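AGR_C_1268p (Agrobacterium tumefaciens str. C58, PDB 2GHS) probably acts as a metal-dependent gluconolactonase of the regucalcin (SMP-30) family, a beta-propeller enzyme that binds one divalent cation per subunit. Local coordinates at residues L50-T55 with T273-F278; T62-N67 with S93-I98; L287-R292 with G307-L312. One frame throughout, in Å; residues are numbered along the deposited sequence.

Contact 1: L50-T55 with T273-F278; sequences LGEGPT and TTCPAF. With EDO (1,2-ethanediol), chain D.
Rotation about CA-CB of Thr274 (chi1 52°) sets OG1 between its own N and carbonyl carbon and aims it at the O of Gly51, while a bend at chi2 (-68°) folds the Glu52 carboxylate back across the CB of Thr274. The first torsion yields the one direct hydrogen bond between 50-55 and 273-278: OG1 of Thr274 gives its proton to O of Gly51 at 2.6 Å, coming in from above the carbonyl plane. OG1 is also bonded to Thr289 OG1 of the adjoining strand, so this buried hydroxyl links three strands.

Each oxygen of the Glu52 carboxylate has a partner. Its OE1 accepts the N-H of Gly53 at 2.9 Å through the anti lone pair and lies 3.5 Å from CB of Cys275; its OE2 receives a hydrogen bond from O2 of a bound 1,2-ethanediol, probably a crystallisation additive, at 2.9 Å. Further along, the Pro54 ring enters the interface, with CD 3.5 Å from CB of Cys275 and CB 3.7 Å from CB of Ala277. A water then donates to the O atoms of both Pro54 and Pro276.

The two strands run nearly parallel, 13° between directions, with axes 6.1 Å apart and no direct backbone hydrogen bond between them; they are inner strands of adjacent propeller blades. Glu52 is a predicted ligand of the divalent cation, and the diol also bonds Arg135, Asn137 and Asn182, predicted substrate or metal residues. The chemistry therefore implies a carboxylate fixed by its backbone neighbour at OE1 while OE2 faces a polar pocket, consistent with the metal and substrate site.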
loop_
_atom_site.group_PDB
_atom_site.type_symbol
_atom_site.label_atom_id
_atom_site.label_comp_id
_atom_site.label_asym_id
_atom_site.label_seq_id
_atom_site.Cartn_x
_atom_site.Cartn_y
_atom_site.Cartn_z
ATOM N N LEU A 50 4.372 -10.860 5.872
ATOM C CA LEU A 50 3.726 -9.547 5.880
ATOM C C LEU A 50 3.783 -8.976 4.470
ATOM O O LEU A 50 4.669 -8.171 4.121
ATOM C CB LEU A 50 4.361 -8.622 6.931
ATOM C CG LEU A 50 3.657 -7.269 7.115
ATOM C CD1 LEU A 50 2.193 -7.441 7.312
ATOM C CD2 LEU A 50 4.263 -6.460 8.271
ATOM N N GLY A 51 2.856 -9.439 3.634
ATOM C CA GLY A 51 2.777 -8.970 2.283
ATOM C C GLY A 51 2.256 -7.555 2.301
ATOM O O GLY A 51 1.241 -7.293 2.985
ATOM N N GLU A 52 2.927 -6.636 1.585
ATOM C CA GLU A 52 2.530 -5.219 1.597
ATOM C C GLU A 52 3.063 -4.417 0.425
ATOM O O GLU A 52 3.942 -4.875 -0.330
ATOM C CB GLU A 52 3.016 -4.521 2.896
ATOM C CG GLU A 52 1.980 -4.318 4.025
ATOM C CD GLU A 52 0.845 -3.289 3.713
ATOM O OE1 GLU A 52 0.778 -2.791 2.542
ATOM O OE2 GLU A 52 0.030 -3.008 4.661
ATOM N N GLY A 53 2.517 -3.207 0.254
ATOM C CA GLY A 53 3.059 -2.310 -0.735
ATOM C C GLY A 53 3.013 -2.717 -2.212
ATOM O O GLY A 53 3.929 -2.360 -2.960
ATOM N N PRO A 54 1.962 -3.429 -2.647
ATOM C CA PRO A 54 1.971 -3.868 -4.051
ATOM C C PRO A 54 1.829 -2.730 -5.029
ATOM O O PRO A 54 1.142 -1.723 -4.716
ATOM C CB PRO A 54 0.694 -4.737 -4.165
ATOM C CG PRO A 54 -0.168 -4.260 -3.089
ATOM C CD PRO A 54 0.748 -3.852 -1.954
ATOM N N THR A 55 2.431 -2.864 -6.211
ATOM C CA THR A 55 2.264 -1.870 -7.269
ATOM C C THR A 55 2.532 -2.554 -8.608
ATOM O O THR A 55 3.002 -3.705 -8.641
ATOM C CB THR A 55 3.189 -0.624 -7.009
ATOM O OG1 THR A 55 2.901 0.412 -7.956
ATOM C CG2 THR A 55 4.642 -0.981 -7.090
ATOM N N THR A 273 -5.872 -9.118 5.485
ATOM C CA THR A 273 -5.814 -8.473 4.182
ATOM C C THR A 273 -5.016 -7.177 4.357
ATOM O O THR A 273 -5.310 -6.377 5.273
ATOM C CB THR A 273 -7.206 -8.102 3.698
ATOM O OG1 THR A 273 -8.151 -9.024 4.182
ATOM C CG2 THR A 273 -7.266 -8.057 2.175
ATOM N N THR A 274 -4.023 -6.936 3.498
ATOM C CA THR A 274 -3.168 -5.764 3.720
ATOM C C THR A 274 -3.263 -4.625 2.702
ATOM O O THR A 274 -3.247 -3.489 3.101
ATOM C CB THR A 274 -1.698 -6.158 3.835
ATOM O OG1 THR A 274 -1.338 -6.957 2.729
ATOM C CG2 THR A 274 -1.457 -6.926 5.120
ATOM N N CYS A 275 -3.383 -4.913 1.421
ATOM C CA CYS A 275 -3.324 -3.848 0.422
ATOM C C CYS A 275 -3.802 -4.286 -0.956
ATOM O O CYS A 275 -3.458 -5.375 -1.391
ATOM C CB CYS A 275 -1.900 -3.278 0.297
ATOM S SG CYS A 275 -1.830 -1.639 -0.498
ATOM N N PRO A 276 -4.591 -3.427 -1.625
ATOM C CA PRO A 276 -4.889 -3.657 -3.047
ATOM C C PRO A 276 -3.939 -2.950 -4.027
ATOM O O PRO A 276 -3.245 -1.987 -3.679
ATOM C CB PRO A 276 -6.300 -3.109 -3.170
ATOM C CG PRO A 276 -6.412 -2.080 -2.119
ATOM C CD PRO A 276 -5.306 -2.243 -1.132
ATOM N N ALA A 277 -3.969 -3.368 -5.279
ATOM C CA ALA A 277 -3.234 -2.682 -6.353
ATOM C C ALA A 277 -3.953 -2.911 -7.686
ATOM O O ALA A 277 -4.430 -3.999 -7.923
ATOM C CB ALA A 277 -1.801 -3.172 -6.432
ATOM N N PHE A 278 -4.032 -1.884 -8.541
ATOM C CA PHE A 278 -4.502 -2.051 -9.899
ATOM C C PHE A 278 -3.442 -2.718 -10.746
ATOM O O PHE A 278 -2.279 -2.310 -10.731
ATOM C CB PHE A 278 -4.871 -0.709 -10.532
ATOM C CG PHE A 278 -5.920 0.049 -9.765
ATOM C CD1 PHE A 278 -7.186 -0.528 -9.563
ATOM C CD2 PHE A 278 -5.666 1.320 -9.260
ATOM C CE1 PHE A 278 -8.182 0.143 -8.851
ATOM C CE2 PHE A 278 -6.669 2.011 -8.558
ATOM C CZ PHE A 278 -7.912 1.414 -8.344
HETATM C C1 EDO D . 1.109 -2.904 9.450
HETATM O O1 EDO D . 2.284 -3.201 8.688
HETATM C C2 EDO D . -0.085 -3.022 8.492
HETATM O O2 EDO D . 0.014 -2.063 7.413
HETATM O O HOH W 1 -1.392 -0.397 -4.871
#

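Contact 2: T62-N67 with S93-I98; sequences TAWWFN and SALAKI
Phe66 meets the backbone of Ser93-Leu95 with its ring, and its atoms trace the contact in order. From CB, CG stands anti to the carbonyl carbon (chi1 -62°), which carries the ring across to strand 92-99. There CG lies 4.1 Å from CA of Ser93, and the N of Ser93 sits over the ring centre, so one face is covered by main chain. Next, Phe66 CD1 reaches Ser93 C at 3.6 Å. Farther out, CE1 approaches N of Ala94 obliquely at 3.3 Å, while N of Leu95 lies near the ring plane, at its edge. At the tip, Phe66 CZ is 3.5 Å from Ala94 O. Beside it, Phe66 CE1 is 3.9 Å from Leu95 CB.

Leu95 adds a side-chain contact. In the conformer described here, one of two, Leu95 CD2 lies 3.4 Å from Trp64 CB and 3.5 Å from Trp64 CG, approaching the indole neither squarely over its face nor along its edge. No hydrogen bond crosses between 62-67 and 93-98, their axes stay 6.9 Å apart, and the strands belong to different sheets; this is packing between sheets, not pairing within one.

Ser93 and Ala94 both oppose Ala106 in a classic beta bulge, at the part of the strand that the Phe66 ring covers. The Ser93 hydroxyl turns elsewhere, bonding Ser136 OG and Asn137 O. Within the propeller, strand 62-67 lies between 51-57 and 72-77 in one four-stranded sheet, whereas 92-99 borders the next, beside 102-107; Trp64 also touches Leu73 and Gln103, and Leu95 reaches Thr55, Gln103 and Ile105.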
loop_
_atom_site.group_PDB
_atom_site.type_symbol
_atom_site.label_atom_id
_atom_site.label_comp_id
_atom_site.label_asym_id
_atom_site.label_seq_id
_atom_site.Cartn_x
_atom_site.Cartn_y
_atom_site.Cartn_z
ATOM N N THR A 62 4.577 -6.139 -14.969
ATOM C CA THR A 62 5.123 -6.766 -13.751
ATOM C C THR A 62 4.517 -6.157 -12.450
ATOM O O THR A 62 4.467 -4.941 -12.293
ATOM C CB THR A 62 6.661 -6.620 -13.716
ATOM O OG1 THR A 62 7.223 -7.225 -14.886
ATOM C CG2 THR A 62 7.242 -7.301 -12.513
ATOM N N ALA A 63 4.001 -7.018 -11.587
ATOM C CA ALA A 63 3.570 -6.633 -10.260
ATOM C C ALA A 63 4.735 -6.789 -9.299
ATOM O O ALA A 63 5.493 -7.747 -9.361
ATOM C CB ALA A 63 2.381 -7.510 -9.829
ATOM N N TRP A 64 4.836 -5.843 -8.384
ATOM C CA TRP A 64 5.852 -5.823 -7.364
ATOM C C TRP A 64 5.167 -5.705 -5.994
ATOM O O TRP A 64 4.129 -5.036 -5.860
ATOM C CB TRP A 64 6.756 -4.613 -7.576
ATOM C CG TRP A 64 7.530 -4.602 -8.861
ATOM C CD1 TRP A 64 7.121 -4.092 -10.045
ATOM C CD2 TRP A 64 8.868 -5.059 -9.053
ATOM N NE1 TRP A 64 8.122 -4.234 -10.983
ATOM C CE2 TRP A 64 9.209 -4.817 -10.376
ATOM C CE3 TRP A 64 9.823 -5.640 -8.211
ATOM C CZ2 TRP A 64 10.466 -5.157 -10.897
ATOM C CZ3 TRP A 64 11.081 -5.978 -8.733
ATOM C CH2 TRP A 64 11.377 -5.729 -10.064
ATOM N N TRP A 65 5.735 -6.351 -4.974
ATOM C CA TRP A 65 5.283 -6.124 -3.588
ATOM C C TRP A 65 6.394 -6.498 -2.630
ATOM O O TRP A 65 7.450 -7.007 -3.058
ATOM C CB TRP A 65 3.991 -6.892 -3.263
ATOM C CG TRP A 65 4.082 -8.364 -3.305
ATOM C CD1 TRP A 65 4.418 -9.199 -2.270
ATOM C CD2 TRP A 65 3.787 -9.199 -4.420
ATOM N NE1 TRP A 65 4.362 -10.501 -2.695
ATOM C CE2 TRP A 65 3.970 -10.526 -4.009
ATOM C CE3 TRP A 65 3.389 -8.943 -5.742
ATOM C CZ2 TRP A 65 3.795 -11.600 -4.865
ATOM C CZ3 TRP A 65 3.193 -10.024 -6.599
ATOM C CH2 TRP A 65 3.411 -11.331 -6.148
ATOM N N PHE A 66 6.179 -6.236 -1.341
ATOM C CA PHE A 66 7.161 -6.569 -0.359
ATOM C C PHE A 66 6.694 -7.633 0.618
ATOM O O PHE A 66 5.515 -7.788 0.878
ATOM C CB PHE A 66 7.546 -5.312 0.458
ATOM C CG PHE A 66 8.163 -4.228 -0.348
ATOM C CD1 PHE A 66 7.359 -3.264 -0.961
ATOM C CD2 PHE A 66 9.529 -4.139 -0.462
ATOM C CE1 PHE A 66 7.936 -2.236 -1.716
ATOM C CE2 PHE A 66 10.118 -3.144 -1.214
ATOM C CZ PHE A 66 9.321 -2.195 -1.852
ATOM N N ASN A 67 7.669 -8.342 1.171
ATOM C CA ASN A 67 7.502 -9.148 2.400
ATOM C C ASN A 67 8.279 -8.406 3.471
ATOM O O ASN A 67 9.469 -8.594 3.597
ATOM C CB ASN A 67 8.007 -10.554 2.191
ATOM C CG ASN A 67 7.603 -11.507 3.306
ATOM O OD1 ASN A 67 6.844 -11.150 4.186
ATOM N ND2 ASN A 67 8.108 -12.740 3.245
ATOM N N SER A 93 9.096 -1.122 2.262
ATOM C CA SER A 93 7.633 -1.147 2.322
ATOM C C SER A 93 6.875 -0.446 1.210
ATOM O O SER A 93 5.650 -0.632 1.139
ATOM C CB SER A 93 7.159 -0.586 3.635
ATOM O OG SER A 93 7.488 0.803 3.697
ATOM N N ALA A 94 7.559 0.346 0.371
ATOM C CA ALA A 94 6.887 1.014 -0.771
ATOM C C ALA A 94 7.823 1.143 -1.920
ATOM O O ALA A 94 9.020 1.304 -1.732
ATOM C CB ALA A 94 6.354 2.372 -0.421
ATOM N N LEU A 95 7.253 1.080 -3.122
ATOM C CA LEU A 95 8.031 1.135 -4.354
ATOM C C LEU A 95 7.386 2.116 -5.340
ATOM O O LEU A 95 6.177 2.060 -5.546
ATOM C CB LEU A 95 8.078 -0.254 -5.014
ATOM C CG LEU A 95 8.973 -0.514 -6.223
ATOM C CD1 LEU A 95 10.442 -0.607 -5.813
ATOM C CD2 LEU A 95 8.578 -1.796 -6.964
ATOM N N ALA A 96 8.215 2.938 -5.988
ATOM C CA ALA A 96 7.757 3.828 -7.037
ATOM C C ALA A 96 8.674 3.675 -8.220
ATOM O O ALA A 96 9.893 3.536 -8.084
ATOM C CB ALA A 96 7.732 5.248 -6.584
ATOM N N LYS A 97 8.086 3.709 -9.407
ATOM C CA LYS A 97 8.873 3.730 -10.611
ATOM C C LYS A 97 9.401 5.138 -10.851
ATOM O O LYS A 97 8.649 6.096 -10.726
ATOM C CB LYS A 97 8.032 3.269 -11.815
ATOM C CG LYS A 97 8.757 3.225 -13.165
ATOM C CD LYS A 97 7.908 2.541 -14.245
ATOM C CE LYS A 97 8.620 2.469 -15.529
ATOM N NZ LYS A 97 7.843 1.727 -16.582
ATOM N N ILE A 98 10.670 5.244 -11.256
ATOM C CA ILE A 98 11.273 6.480 -11.754
ATOM C C ILE A 98 11.369 6.470 -13.282
ATOM O O ILE A 98 11.037 7.476 -13.984
ATOM C CB ILE A 98 12.612 6.726 -11.097
ATOM C CG1 ILE A 98 12.438 6.946 -9.612
ATOM C CG2 ILE A 98 13.322 7.936 -11.745
ATOM C CD1 ILE A 98 13.729 6.973 -8.833
#

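Contact 3: L287-R292 with G307-L312; sequences LVTSAR and GLTFEL
An antiparallel pair in a four-stranded propeller sheet joins 287-292 to 307-312, with Val288 and Phe310 as its hydrogen-bonded pair. N of Phe310 donates to O of Val288 at 2.9 Å, almost straight at 177°; the return bond, N of Val288 to O of Phe310, has the same length but bends to 152°. Leu287 and Glu311 follow as a non-hydrogen-bonded pair, and CA of Leu287 makes a CA-H...O contact of 3.2 Å with O of Phe310.

Leu287 and Thr309 meet obliquely, CG to CG2 at 3.9 Å, whereas Thr289 and Thr309 lie side by side and point the same way. On the face bearing Val288 and Phe310, CG2 of Val288 touches CG of Leu312.

Past Thr289 the ladder gives way to side-chain and water bridges. Because chi1 of Ser290 (69°) places OG between its N and carbonyl carbon, the hydroxyl donates to O of Leu308 at 2.7 Å, in the carbonyl plane and on a lone pair. The OG also lies 3.8 Å from CE2 of Phe310. One water accepts from N of Ser290 and donates to OG1 of Thr309, carrying the link across the strands. Gly307 packs its CA against CG of Arg292, whose NE bonds the O of His306.

Strand 41-44 flanks 309-311 on its far side, with Arg41 forming a salt bridge to Glu311. An N-terminal strand pairing with the last C-terminal one to finish a blade is the ring closure, or velcro, characteristic of beta-propellers.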
loop_
_atom_site.group_PDB
_atom_site.type_symbol
_atom_site.label_atom_id
_atom_site.label_comp_id
_atom_site.label_asym_id
_atom_site.label_seq_id
_atom_site.Cartn_x
_atom_site.Cartn_y
_atom_site.Cartn_z
ATOM N N LEU A 287 -5.333 -6.722 -7.613
ATOM C CA LEU A 287 -4.459 -7.594 -6.790
ATOM C C LEU A 287 -4.626 -7.256 -5.312
ATOM O O LEU A 287 -4.815 -6.073 -4.993
ATOM C CB LEU A 287 -2.994 -7.399 -7.256
ATOM C CG LEU A 287 -1.855 -8.117 -6.517
ATOM C CD1 LEU A 287 -0.675 -8.232 -7.448
ATOM C CD2 LEU A 287 -1.435 -7.373 -5.263
ATOM N N VAL A 288 -4.540 -8.255 -4.418
ATOM C CA VAL A 288 -4.720 -8.062 -2.972
ATOM C C VAL A 288 -3.684 -8.911 -2.254
ATOM O O VAL A 288 -3.623 -10.118 -2.482
ATOM C CB VAL A 288 -6.131 -8.508 -2.519
ATOM C CG1 VAL A 288 -6.313 -8.221 -1.084
ATOM C CG2 VAL A 288 -7.215 -7.834 -3.381
ATOM N N THR A 289 -2.819 -8.270 -1.468
ATOM C CA THR A 289 -1.873 -8.937 -0.596
ATOM C C THR A 289 -2.491 -9.254 0.751
ATOM O O THR A 289 -3.483 -8.643 1.199
ATOM C CB THR A 289 -0.595 -8.107 -0.373
ATOM O OG1 THR A 289 -0.930 -6.764 -0.019
ATOM C CG2 THR A 289 0.219 -8.053 -1.654
ATOM N N SER A 290 -1.840 -10.186 1.422
ATOM C CA SER A 290 -2.243 -10.580 2.769
ATOM C C SER A 290 -1.029 -11.011 3.620
ATOM O O SER A 290 0.115 -10.994 3.169
ATOM C CB SER A 290 -3.308 -11.688 2.740
ATOM O OG SER A 290 -2.786 -12.922 2.271
ATOM N N ALA A 291 -1.300 -11.322 4.872
ATOM C CA ALA A 291 -0.233 -11.591 5.852
ATOM C C ALA A 291 -0.518 -12.832 6.696
ATOM O O ALA A 291 -1.672 -13.202 6.926
ATOM C CB ALA A 291 -0.048 -10.366 6.798
ATOM N N ARG A 292 0.570 -13.461 7.173
ATOM C CA ARG A 292 0.527 -14.504 8.200
ATOM C C ARG A 292 0.978 -14.000 9.577
ATOM O O ARG A 292 0.940 -14.741 10.558
ATOM C CB ARG A 292 1.442 -15.669 7.812
ATOM C CG ARG A 292 0.837 -16.556 6.804
ATOM C CD ARG A 292 1.623 -17.850 6.570
ATOM N NE ARG A 292 0.783 -18.661 5.693
ATOM C CZ ARG A 292 0.990 -19.922 5.351
ATOM N NH1 ARG A 292 2.044 -20.590 5.800
ATOM N NH2 ARG A 292 0.116 -20.508 4.544
ATOM N N GLY A 307 -1.851 -15.235 3.838
ATOM C CA GLY A 307 -0.558 -14.731 3.342
ATOM C C GLY A 307 -0.351 -14.762 1.833
ATOM O O GLY A 307 0.599 -14.160 1.310
ATOM N N LEU A 308 -1.258 -15.423 1.124
ATOM C CA LEU A 308 -1.168 -15.498 -0.324
ATOM C C LEU A 308 -1.564 -14.159 -0.960
ATOM O O LEU A 308 -2.118 -13.277 -0.320
ATOM C CB LEU A 308 -2.064 -16.650 -0.830
ATOM C CG LEU A 308 -1.465 -18.051 -0.798
ATOM C CD1 LEU A 308 -0.769 -18.356 0.498
ATOM C CD2 LEU A 308 -2.514 -19.159 -1.201
ATOM N N THR A 309 -1.235 -14.015 -2.247
ATOM C CA THR A 309 -1.523 -12.825 -3.033
ATOM C C THR A 309 -2.557 -13.236 -4.070
ATOM O O THR A 309 -2.381 -14.241 -4.798
ATOM C CB THR A 309 -0.220 -12.304 -3.678
ATOM O OG1 THR A 309 0.742 -12.000 -2.642
ATOM C CG2 THR A 309 -0.433 -11.098 -4.520
ATOM N N PHE A 310 -3.649 -12.492 -4.105
ATOM C CA PHE A 310 -4.834 -12.824 -4.891
ATOM C C PHE A 310 -5.157 -11.796 -5.971
ATOM O O PHE A 310 -4.658 -10.698 -5.951
ATOM C CB PHE A 310 -6.052 -12.911 -3.974
ATOM C CG PHE A 310 -5.845 -13.772 -2.770
ATOM C CD1 PHE A 310 -5.985 -15.164 -2.839
ATOM C CD2 PHE A 310 -5.498 -13.204 -1.528
ATOM C CE1 PHE A 310 -5.721 -15.970 -1.702
ATOM C CE2 PHE A 310 -5.272 -14.015 -0.398
ATOM C CZ PHE A 310 -5.349 -15.378 -0.489
ATOM N N GLU A 311 -6.003 -12.177 -6.898
ATOM C CA GLU A 311 -6.689 -11.241 -7.802
ATOM C C GLU A 311 -8.184 -11.447 -7.650
ATOM O O GLU A 311 -8.676 -12.582 -7.692
ATOM C CB GLU A 311 -6.267 -11.533 -9.238
ATOM C CG GLU A 311 -6.765 -10.599 -10.292
ATOM C CD GLU A 311 -6.404 -11.136 -11.662
ATOM O OE1 GLU A 311 -5.268 -10.971 -12.100
ATOM O OE2 GLU A 311 -7.245 -11.787 -12.313
ATOM N N LEU A 312 -8.950 -10.368 -7.545
ATOM C CA LEU A 312 -10.406 -10.507 -7.439
ATOM C C LEU A 312 -11.013 -10.949 -8.783
ATOM O O LEU A 312 -10.375 -10.761 -9.840
ATOM C CB LEU A 312 -11.027 -9.168 -7.031
ATOM C CG LEU A 312 -10.696 -8.591 -5.653
ATOM C CD1 LEU A 312 -11.598 -7.397 -5.350
ATOM C CD2 LEU A 312 -10.876 -9.641 -4.590
HETATM O O HOH W 2 0.508 -11.340 0.083
HETATM O O HOH W 3 -4.049 -13.728 5.898
#

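The three contacts lie in adjoining parts of one propeller. Contact 1 brings together strands 51-57 and 273-279, far apart in sequence, at the border between two sheets near the chain centre. Contact 2 is nested inside the loop that contact 1 closes; its strand 62-67 pairs directly with 51-57, and the contact centres are about 9 Å apart. Contact 3 follows along the chain and shares the sheet of 273-279 through strand 285-290, its centre about 7 Å from that of contact 1. Contacts 2 and 3 have centres about 15 Å apart, yet Trp65 packs on Thr309. Contacts 1 and 2 thus join neighbouring sheets, while contact 3 pairs strands inside one, beside the predicted metal and substrate site.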